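Local coordinates for protein serine repeat antigen 5 (Plasmodium falciparum, PDB 6X42) that is of uncertain activity but probably serves the malaria parasite as a papain-family pseudoprotease made as a pseudo-zymogen, at residues Asn37-Leu42 against Leu62-Cys67; Ile193-Val198 against Ala217-Asn222. One frame throughout, in Å; residues are numbered along the deposited sequence.

Overall arrangement
From the N terminus, the chain first runs through the loop holding 37-42, then enters helix 53-68, and contact 1 closes this excursion, with 19 residues between its segments, by joining the loop to the last turns of the helix. Contact 2 closes a later one: strand 189-193 leads into 193-198, and after 18 intervening residues 217-222 returns into strand 219-230, antiparallel to the first. The two closures follow in series and neither nest nor cross; their centres lie about 22 Å apart, on opposite sides of the chain's centre. Helix 53-68 relates them, since its start faces H219 and A220 while its far end carries C67.

Contact 1. Residues Asn37-Leu42 against Leu62-Cys67; sequences NCISNL and LETIRC
C38 and C67 join the loop to the helix covalently. Their SG atoms are 2.0 Å apart, and the torsion about the S-S bond is -71°. On the loop side the sulfur of C38 stands opposite the backbone N across its CA-CB bond (chi1 -175°), which carries SG outward to the helix. Next to this bridge the contact is apolar. I39 lays its CG1 against C67 CB at 3.7 Å, and its terminal CD1 meets T64 CB one helical turn earlier at 3.9 Å. Both methyls of L42, CD1 and CD2, rest on E63 CB at 4.0 Å. The side chains of L42 and T64 cross at about a right angle, CD1 against CG2. L42 CD1 also lies 4.1 Å from C67 SG.

No hydrogen bond spans the two segments; the polar geometry belongs to each side. N37 OD1 accepts the backbone N of I39 at 3.0 Å on a lone pair in its carbonyl plane, closing an Asx turn at the entry to the 3-10 segment 39-41. N41 ND2 donates to N37 O at 3.1 Å from above the carbonyl plane and also bonds E35 O. On the helix, the polar ends turn to other partners: E63 OE2 forms a salt bridge with K59 and accepts a hydrogen bond from I76 N, while T64 OG1 is hydrogen-bonded to S188 OG and K186 O.

One disulfide and the apolar side chains of I39 and L42 therefore pin a short 3-10 turn to the C-terminal part of helix 53-68, the long helix that in papain-like folds begins at the active-site nucleophile position.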
loop_
_atom_site.group_PDB
_atom_site.type_symbol
_atom_site.label_atom_id
_atom_site.label_comp_id
_atom_site.label_asym_id
_atom_site.label_seq_id
_atom_site.Cartn_x
_atom_site.Cartn_y
_atom_site.Cartn_z
ATOM N N ASN A 37 -17.830 -1.358 -6.043
ATOM C CA ASN A 37 -17.054 -1.068 -4.841
ATOM C C ASN A 37 -16.202 0.182 -5.031
ATOM O O ASN A 37 -15.532 0.350 -6.055
ATOM C CB ASN A 37 -16.148 -2.249 -4.474
ATOM C CG ASN A 37 -15.766 -2.263 -2.978
ATOM O OD1 ASN A 37 -15.017 -1.397 -2.484
ATOM N ND2 ASN A 37 -16.286 -3.245 -2.255
ATOM N N CYS A 38 -16.243 1.063 -4.031
ATOM C CA CYS A 38 -15.371 2.234 -4.012
ATOM C C CYS A 38 -13.935 1.861 -4.365
ATOM O O CYS A 38 -13.271 2.546 -5.161
ATOM C CB CYS A 38 -15.441 2.836 -2.605
ATOM S SG CYS A 38 -14.560 4.388 -2.301
ATOM N N ILE A 39 -13.436 0.772 -3.785
ATOM C CA ILE A 39 -12.035 0.407 -3.971
ATOM C C ILE A 39 -11.755 0.008 -5.417
ATOM O O ILE A 39 -10.664 0.278 -5.935
ATOM C CB ILE A 39 -11.652 -0.656 -2.922
ATOM C CG1 ILE A 39 -11.598 0.004 -1.542
ATOM C CG2 ILE A 39 -10.327 -1.272 -3.262
ATOM C CD1 ILE A 39 -11.514 -0.934 -0.362
ATOM N N SER A 40 -12.731 -0.578 -6.114
ATOM C CA SER A 40 -12.511 -0.944 -7.507
ATOM C C SER A 40 -12.408 0.266 -8.414
ATOM O O SER A 40 -11.969 0.138 -9.559
ATOM C CB SER A 40 -13.660 -1.806 -8.018
ATOM O OG SER A 40 -13.925 -2.829 -7.088
ATOM N N ASN A 41 -12.828 1.428 -7.935
ATOM C CA ASN A 41 -12.781 2.656 -8.705
ATOM C C ASN A 41 -11.539 3.487 -8.427
ATOM O O ASN A 41 -11.418 4.599 -8.951
ATOM C CB ASN A 41 -14.075 3.404 -8.449
ATOM C CG ASN A 41 -15.203 2.856 -9.298
ATOM O OD1 ASN A 41 -15.337 3.211 -10.466
ATOM N ND2 ASN A 41 -15.892 1.847 -8.778
ATOM N N LEU A 42 -10.589 2.954 -7.668
ATOM C CA LEU A 42 -9.277 3.581 -7.500
ATOM C C LEU A 42 -8.350 3.015 -8.576
ATOM O O LEU A 42 -7.811 1.913 -8.436
ATOM C CB LEU A 42 -8.744 3.288 -6.104
ATOM C CG LEU A 42 -9.538 3.860 -4.922
ATOM C CD1 LEU A 42 -9.106 3.206 -3.591
ATOM C CD2 LEU A 42 -9.367 5.369 -4.865
ATOM N N LEU A 62 -4.517 5.091 2.628
ATOM C CA LEU A 62 -5.483 6.083 3.095
ATOM C C LEU A 62 -6.712 6.149 2.192
ATOM O O LEU A 62 -7.833 6.341 2.687
ATOM C CB LEU A 62 -4.838 7.461 3.210
ATOM C CG LEU A 62 -3.862 7.710 4.340
ATOM C CD1 LEU A 62 -3.447 9.182 4.334
ATOM C CD2 LEU A 62 -4.499 7.345 5.685
ATOM N N GLU A 63 -6.529 6.016 0.871
ATOM C CA GLU A 63 -7.677 6.009 -0.047
ATOM C C GLU A 63 -8.623 4.834 0.245
ATOM O O GLU A 63 -9.850 4.997 0.214
ATOM C CB GLU A 63 -7.215 5.993 -1.511
ATOM C CG GLU A 63 -6.518 7.302 -1.915
ATOM C CD GLU A 63 -5.599 7.184 -3.131
ATOM O OE1 GLU A 63 -5.474 6.066 -3.696
ATOM O OE2 GLU A 63 -5.001 8.222 -3.525
ATOM N N THR A 64 -8.087 3.642 0.551
ATOM C CA THR A 64 -8.993 2.527 0.851
ATOM C C THR A 64 -9.655 2.717 2.206
ATOM O O THR A 64 -10.823 2.361 2.374
ATOM C CB THR A 64 -8.336 1.140 0.720
ATOM O OG1 THR A 64 -7.357 0.903 1.747
ATOM C CG2 THR A 64 -7.673 0.950 -0.643
ATOM N N ILE A 65 -8.922 3.264 3.185
ATOM C CA ILE A 65 -9.538 3.565 4.470
ATOM C C ILE A 65 -10.697 4.532 4.273
ATOM O O ILE A 65 -11.776 4.352 4.854
ATOM C CB ILE A 65 -8.493 4.107 5.465
ATOM C CG1 ILE A 65 -7.547 2.990 5.921
ATOM C CG2 ILE A 65 -9.187 4.780 6.637
ATOM C CD1 ILE A 65 -6.284 3.458 6.620
ATOM N N ARG A 66 -10.499 5.570 3.445
ATOM C CA ARG A 66 -11.579 6.512 3.144
ATOM C C ARG A 66 -12.758 5.812 2.476
ATOM O O ARG A 66 -13.915 6.062 2.831
ATOM C CB ARG A 66 -11.035 7.661 2.297
ATOM C CG ARG A 66 -10.215 8.671 3.119
ATOM C CD ARG A 66 -9.607 9.785 2.269
ATOM N NE ARG A 66 -10.643 10.475 1.507
ATOM C CZ ARG A 66 -11.440 11.420 2.001
ATOM N NH1 ARG A 66 -11.298 11.825 3.257
ATOM N NH2 ARG A 66 -12.386 11.953 1.245
ATOM N N CYS A 67 -12.491 4.888 1.551
ATOM C CA CYS A 67 -13.568 4.106 0.950
ATOM C C CYS A 67 -14.327 3.307 2.006
ATOM O O CYS A 67 -15.564 3.270 2.004
ATOM C CB CYS A 67 -13.009 3.143 -0.098
ATOM S SG CYS A 67 -12.693 3.817 -1.739
#

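Contact 2. Residues Ile193-Val198 against Ala217-Asn222; sequences IKAENV and ADHAVN. With CA (calcium ion), chain B; EDO (1,2-ethanediol), chain F.
I193 O accepts two backbone N-H groups, D218 N at 2.9 Å and H219 N at 3.0 Å, the latter bent to 133° at the hydrogen. With both residues set against the single I193, this is a classic beta bulge where strand 219-230 meets strand 189-193 in the sheet of the papain-like fold. The pair is completed by I193 N to H219 O, 2.9 Å and nearly straight at 177°.

D218 is held by the facing loop. Its CG is wedged between its own N and carbonyl carbon (chi1 64°), which swings the carboxylate across to A195 N; OD1 receives that N-H on its syn lone pair at 2.8 Å. A water donates to OD2 and accepts from E196 N, a second tie to the same turn.

Apolar contact runs along the face carrying I193 and H219, whose side chains lie side by side. CG1 of I193 sits at the edge of the imidazole near its plane, while CD1 reaches V221 CG1 at 4.0 Å. H219 NE2 is hydrogen-bonded to N244 OD1, and the side chain touches S53 and Q47, consistent with the histidine of the papain-type active-site cleft.

The 3-10 turn 195-197, which begins at A195, presents a calcium ion site shared with D214: E196 OE2 binds at 2.3 Å, and N197 OD1 coordinates the calcium ion at 2.4 Å.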
loop_
_atom_site.group_PDB
_atom_site.type_symbol
_atom_site.label_atom_id
_atom_site.label_comp_id
_atom_site.label_asym_id
_atom_site.label_seq_id
_atom_site.Cartn_x
_atom_site.Cartn_y
_atom_site.Cartn_z
ATOM N N ILE A 193 8.470 -4.992 -0.681
ATOM C CA ILE A 193 9.122 -6.035 -1.453
ATOM C C ILE A 193 10.438 -5.485 -1.994
ATOM O O ILE A 193 10.712 -4.289 -1.949
ATOM C CB ILE A 193 8.233 -6.546 -2.613
ATOM C CG1 ILE A 193 7.961 -5.449 -3.656
ATOM C CG2 ILE A 193 6.915 -7.077 -2.058
ATOM C CD1 ILE A 193 7.308 -5.993 -4.932
ATOM N N LYS A 194 11.264 -6.378 -2.529
ATOM C CA LYS A 194 12.435 -5.967 -3.296
ATOM C C LYS A 194 12.016 -5.906 -4.761
ATOM O O LYS A 194 11.550 -6.907 -5.321
ATOM C CB LYS A 194 13.628 -6.900 -3.072
ATOM C CG LYS A 194 14.967 -6.206 -3.358
ATOM C CD LYS A 194 16.163 -7.031 -2.920
ATOM C CE LYS A 194 17.433 -6.207 -2.902
ATOM N NZ LYS A 194 18.593 -7.059 -2.524
ATOM N N ALA A 195 12.159 -4.725 -5.372
ATOM C CA ALA A 195 11.629 -4.503 -6.717
ATOM C C ALA A 195 12.192 -5.510 -7.713
ATOM O O ALA A 195 11.487 -5.931 -8.644
ATOM C CB ALA A 195 11.931 -3.082 -7.195
ATOM N N GLU A 196 13.465 -5.889 -7.550
ATOM C CA GLU A 196 14.056 -6.849 -8.476
ATOM C C GLU A 196 13.187 -8.089 -8.629
ATOM O O GLU A 196 13.154 -8.698 -9.703
ATOM C CB GLU A 196 15.468 -7.251 -8.019
ATOM C CG GLU A 196 15.503 -8.218 -6.838
ATOM C CD GLU A 196 16.895 -8.700 -6.445
ATOM O OE1 GLU A 196 17.878 -7.939 -6.631
ATOM O OE2 GLU A 196 16.990 -9.813 -5.875
ATOM N N ASN A 197 12.493 -8.482 -7.561
ATOM C CA ASN A 197 11.812 -9.760 -7.533
ATOM C C ASN A 197 10.624 -9.813 -8.471
ATOM O O ASN A 197 10.191 -10.918 -8.818
ATOM C CB ASN A 197 11.382 -10.122 -6.117
ATOM C CG ASN A 197 12.568 -10.458 -5.238
ATOM O OD1 ASN A 197 13.613 -10.858 -5.750
ATOM N ND2 ASN A 197 12.435 -10.295 -3.942
ATOM N N VAL A 198 10.100 -8.662 -8.905
ATOM C CA VAL A 198 8.973 -8.615 -9.841
ATOM C C VAL A 198 9.400 -8.212 -11.240
ATOM O O VAL A 198 8.541 -7.954 -12.095
ATOM C CB VAL A 198 7.812 -7.743 -9.316
ATOM C CG1 VAL A 198 7.374 -8.196 -7.933
ATOM C CG2 VAL A 198 8.171 -6.264 -9.293
ATOM N N ALA A 217 14.209 -5.068 1.502
ATOM C CA ALA A 217 13.197 -4.594 0.564
ATOM C C ALA A 217 13.520 -3.165 0.178
ATOM O O ALA A 217 14.319 -2.498 0.837
ATOM C CB ALA A 217 11.793 -4.691 1.169
ATOM N N ASP A 218 12.862 -2.679 -0.900
ATOM C CA ASP A 218 13.132 -1.336 -1.395
ATOM C C ASP A 218 11.976 -0.720 -2.160
ATOM O O ASP A 218 12.150 0.383 -2.680
ATOM C CB ASP A 218 14.412 -1.315 -2.260
ATOM C CG ASP A 218 14.284 -2.161 -3.520
ATOM O OD1 ASP A 218 13.160 -2.637 -3.814
ATOM O OD2 ASP A 218 15.307 -2.341 -4.218
ATOM N N HIS A 219 10.791 -1.334 -2.182
ATOM C CA HIS A 219 9.705 -0.873 -3.033
ATOM C C HIS A 219 8.404 -1.195 -2.323
ATOM O O HIS A 219 8.191 -2.329 -1.888
ATOM C CB HIS A 219 9.811 -1.581 -4.400
ATOM C CG HIS A 219 8.741 -1.197 -5.359
ATOM N ND1 HIS A 219 8.665 0.047 -5.943
ATOM C CD2 HIS A 219 7.712 -1.917 -5.858
ATOM C CE1 HIS A 219 7.598 0.084 -6.720
ATOM N NE2 HIS A 219 6.997 -1.092 -6.680
ATOM N N ALA A 220 7.556 -0.188 -2.200
ATOM C CA ALA A 220 6.284 -0.322 -1.514
ATOM C C ALA A 220 5.156 -0.600 -2.503
ATOM O O ALA A 220 5.072 0.030 -3.552
ATOM C CB ALA A 220 5.951 0.935 -0.724
ATOM N N VAL A 221 4.318 -1.580 -2.157
ATOM C CA VAL A 221 3.146 -2.004 -2.901
ATOM C C VAL A 221 1.993 -2.116 -1.903
ATOM O O VAL A 221 2.139 -1.747 -0.745
ATOM C CB VAL A 221 3.397 -3.325 -3.652
ATOM C CG1 VAL A 221 4.459 -3.135 -4.729
ATOM C CG2 VAL A 221 3.798 -4.432 -2.678
ATOM N N ASN A 222 0.824 -2.589 -2.348
ATOM C CA ASN A 222 -0.282 -2.819 -1.420
ATOM C C ASN A 222 -0.796 -4.234 -1.599
ATOM O O ASN A 222 -1.015 -4.684 -2.725
ATOM C CB ASN A 222 -1.430 -1.838 -1.648
ATOM C CG ASN A 222 -1.013 -0.400 -1.430
ATOM O OD1 ASN A 222 -0.650 0.300 -2.379
ATOM N ND2 ASN A 222 -1.023 0.038 -0.168
HETATM CA CA CA B . 15.772 -11.645 -5.150
HETATM C C1 EDO F . 13.012 0.672 -6.490
HETATM O O1 EDO F . 13.139 1.171 -5.155
HETATM C C2 EDO F . 14.323 0.885 -7.223
HETATM O O2 EDO F . 14.638 2.278 -7.154
HETATM O O HOH W 1 15.419 -4.090 -6.282
HETATM O O HOH W 2 14.426 -13.608 -4.644
#